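Local coordinates for holo-[acyl-carrier-protein] synthase (Neisseria meningitidis serogroup C / serotype 2a, PDB 5CMO) that belongs to the 4'-phosphopantetheinyl transferase superfamily, as a holo-[acyl-carrier-protein] synthase of the AcpS type, at residues 29-34 against 50-55. Numbering follows the deposited sequence.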
loop_
_atom_site.group_PDB
_atom_site.type_symbol
_atom_site.label_atom_id
_atom_site.label_comp_id
_atom_site.label_asym_id
_atom_site.label_seq_id
_atom_site.Cartn_x
_atom_site.Cartn_y
_atom_site.Cartn_z
ATOM N N ARG A 29 7.493 15.438 -19.665
ATOM C CA ARG A 29 6.517 16.011 -18.741
ATOM C C ARG A 29 6.679 15.462 -17.325
ATOM O O ARG A 29 6.546 16.200 -16.349
ATOM C CB ARG A 29 5.093 15.740 -19.240
ATOM C CG ARG A 29 4.000 16.165 -18.269
ATOM C CD ARG A 29 2.615 16.072 -18.894
ATOM N NE ARG A 29 2.061 14.720 -18.827
ATOM C CZ ARG A 29 1.452 14.209 -17.760
ATOM N NH1 ARG A 29 1.316 14.929 -16.653
ATOM N NH2 ARG A 29 0.980 12.971 -17.797
ATOM N N ILE A 30 6.973 14.170 -17.221
ATOM C CA ILE A 30 6.990 13.479 -15.931
ATOM C C ILE A 30 8.350 13.534 -15.236
ATOM O O ILE A 30 8.429 13.504 -14.007
ATOM C CB ILE A 30 6.588 11.990 -16.097
ATOM C CG1 ILE A 30 5.194 11.877 -16.719
ATOM C CG2 ILE A 30 6.631 11.251 -14.758
ATOM C CD1 ILE A 30 4.102 12.576 -15.938
ATOM N N LEU A 31 9.421 13.603 -16.019
ATOM C CA LEU A 31 10.768 13.523 -15.467
ATOM C C LEU A 31 11.336 14.890 -15.108
ATOM O O LEU A 31 11.064 15.886 -15.777
ATOM C CB LEU A 31 11.701 12.832 -16.459
ATOM C CG LEU A 31 11.309 11.415 -16.883
ATOM C CD1 LEU A 31 12.365 10.838 -17.819
ATOM C CD2 LEU A 31 11.108 10.516 -15.672
ATOM N N THR A 32 12.132 14.923 -14.045
ATOM C CA THR A 32 12.852 16.129 -13.662
ATOM C C THR A 32 13.946 16.392 -14.690
ATOM O O THR A 32 14.233 15.529 -15.521
ATOM C CB THR A 32 13.482 16.002 -12.260
ATOM O OG1 THR A 32 14.570 15.069 -12.298
ATOM C CG2 THR A 32 12.449 15.536 -11.242
ATOM N N PRO A 33 14.554 17.588 -14.650
ATOM C CA PRO A 33 15.687 17.846 -15.545
ATOM C C PRO A 33 16.800 16.816 -15.375
ATOM O O PRO A 33 17.348 16.348 -16.369
ATOM C CB PRO A 33 16.156 19.240 -15.122
ATOM C CG PRO A 33 14.936 19.892 -14.579
ATOM C CD PRO A 33 14.158 18.795 -13.902
ATOM N N GLU A 34 17.109 16.459 -14.131
ATOM C CA GLU A 34 18.159 15.485 -13.847
ATOM C C GLU A 34 17.827 14.124 -14.448
ATOM O O GLU A 34 18.659 13.509 -15.116
ATOM C CB GLU A 34 18.372 15.340 -12.335
ATOM C CG GLU A 34 18.811 16.621 -11.628
ATOM C CD GLU A 34 17.656 17.546 -11.277
ATOM O OE1 GLU A 34 16.500 17.237 -11.636
ATOM O OE2 GLU A 34 17.908 18.588 -10.638
ATOM N N ALA A 50 7.633 4.112 -15.431
ATOM C CA ALA A 50 6.569 3.586 -14.580
ATOM C C ALA A 50 6.832 3.885 -13.111
ATOM O O ALA A 50 5.929 4.288 -12.377
ATOM C CB ALA A 50 6.421 2.086 -14.788
ATOM N N LYS A 51 8.075 3.679 -12.688
ATOM C CA LYS A 51 8.465 3.929 -11.307
ATOM C C LYS A 51 8.336 5.404 -10.952
ATOM O O LYS A 51 7.803 5.752 -9.899
ATOM C CB LYS A 51 9.899 3.463 -11.067
ATOM C CG LYS A 51 10.025 1.974 -10.813
ATOM C CD LYS A 51 11.475 1.521 -10.845
ATOM C CE LYS A 51 12.311 2.240 -9.800
ATOM N NZ LYS A 51 13.683 1.684 -9.718
ATOM N N ARG A 52 8.837 6.260 -11.837
ATOM C CA ARG A 52 8.784 7.699 -11.626
ATOM C C ARG A 52 7.334 8.162 -11.547
ATOM O O ARG A 52 6.965 8.942 -10.671
ATOM C CB ARG A 52 9.511 8.448 -12.753
ATOM C CG ARG A 52 11.018 8.207 -12.854
ATOM C CD ARG A 52 11.671 8.055 -11.498
ATOM N NE ARG A 52 13.125 8.199 -11.552
ATOM C CZ ARG A 52 13.975 7.221 -11.855
ATOM N NH1 ARG A 52 13.530 6.006 -12.153
ATOM N NH2 ARG A 52 15.278 7.462 -11.866
ATOM N N PHE A 53 6.513 7.658 -12.462
ATOM C CA PHE A 53 5.126 8.089 -12.563
ATOM C C PHE A 53 4.345 7.715 -11.301
ATOM O O PHE A 53 3.573 8.521 -10.780
ATOM C CB PHE A 53 4.482 7.473 -13.811
ATOM C CG PHE A 53 3.200 8.136 -14.240
ATOM C CD1 PHE A 53 3.048 9.512 -14.174
ATOM C CD2 PHE A 53 2.157 7.379 -14.741
ATOM C CE1 PHE A 53 1.871 10.114 -14.577
ATOM C CE2 PHE A 53 0.979 7.975 -15.148
ATOM C CZ PHE A 53 0.836 9.343 -15.067
ATOM N N ALA A 54 4.569 6.501 -10.800
ATOM C CA ALA A 54 3.877 6.018 -9.604
ATOM C C ALA A 54 4.345 6.732 -8.338
ATOM O O ALA A 54 3.533 7.162 -7.519
ATOM C CB ALA A 54 4.076 4.515 -9.450
ATOM N N ALA A 55 5.659 6.841 -8.180
ATOM C CA ALA A 55 6.250 7.449 -6.992
ATOM C C ALA A 55 5.852 8.914 -6.836
ATOM O O ALA A 55 5.523 9.365 -5.737
ATOM C CB ALA A 55 7.761 7.324 -7.046
#
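I30 and L31 pack against F53 and R52 in a buried, apolar contact that seats the turn between helices 24-30 and 33-38 on the middle of the long helix 45-62, close to the centre of the chain. No polar bond joins the two segments, the close contacts are carbon to carbon, and I30 and F53 share most of them. I30 CD1 reaches the ring of F53, 3.6 Å from CE1, while CG2 lies 4.0 Å from F53 CD1 and also near the F53 backbone at CA. A beta-branched side chain suits this place because its two arms can touch the ring and the helix surface at once. F53 holds its ring carbon CG anti to the backbone N (chi1 -163°), which swings the ring from the side of its helix toward I30; F26 meets the same ring edge-to-face. Beyond I30, the more exposed R29 lays its guanidinium over the isoleucine, with I30 CD1 3.5 Å above the centre of that plane, and its NH2 is a looser neighbour of F53 CE1.

L31, the first residue to leave the helix, brings one branch of its fork, CD2, against the stem of R52, 3.6 Å from CG, and the two side chains run nearly perpendicular. The arginine is bent at chi2 (-36°), and its methylenes serve as hydrophobic surface while the charged end travels on to a salt bridge from NE to E35 OE2, with Y48 in cation-pi contact. The backbone N of T32, the N-cap of helix 33-38, bonds to OE1 of the same carboxylate, so E35 links cap and arginine.

Carbon packing, together with the bond from K56 NZ to I30 O, holds the turn on helix 45-62, and R52, buried yet charged, probably depends on E35 to balance its guanidinium beside this hydrophobic surface.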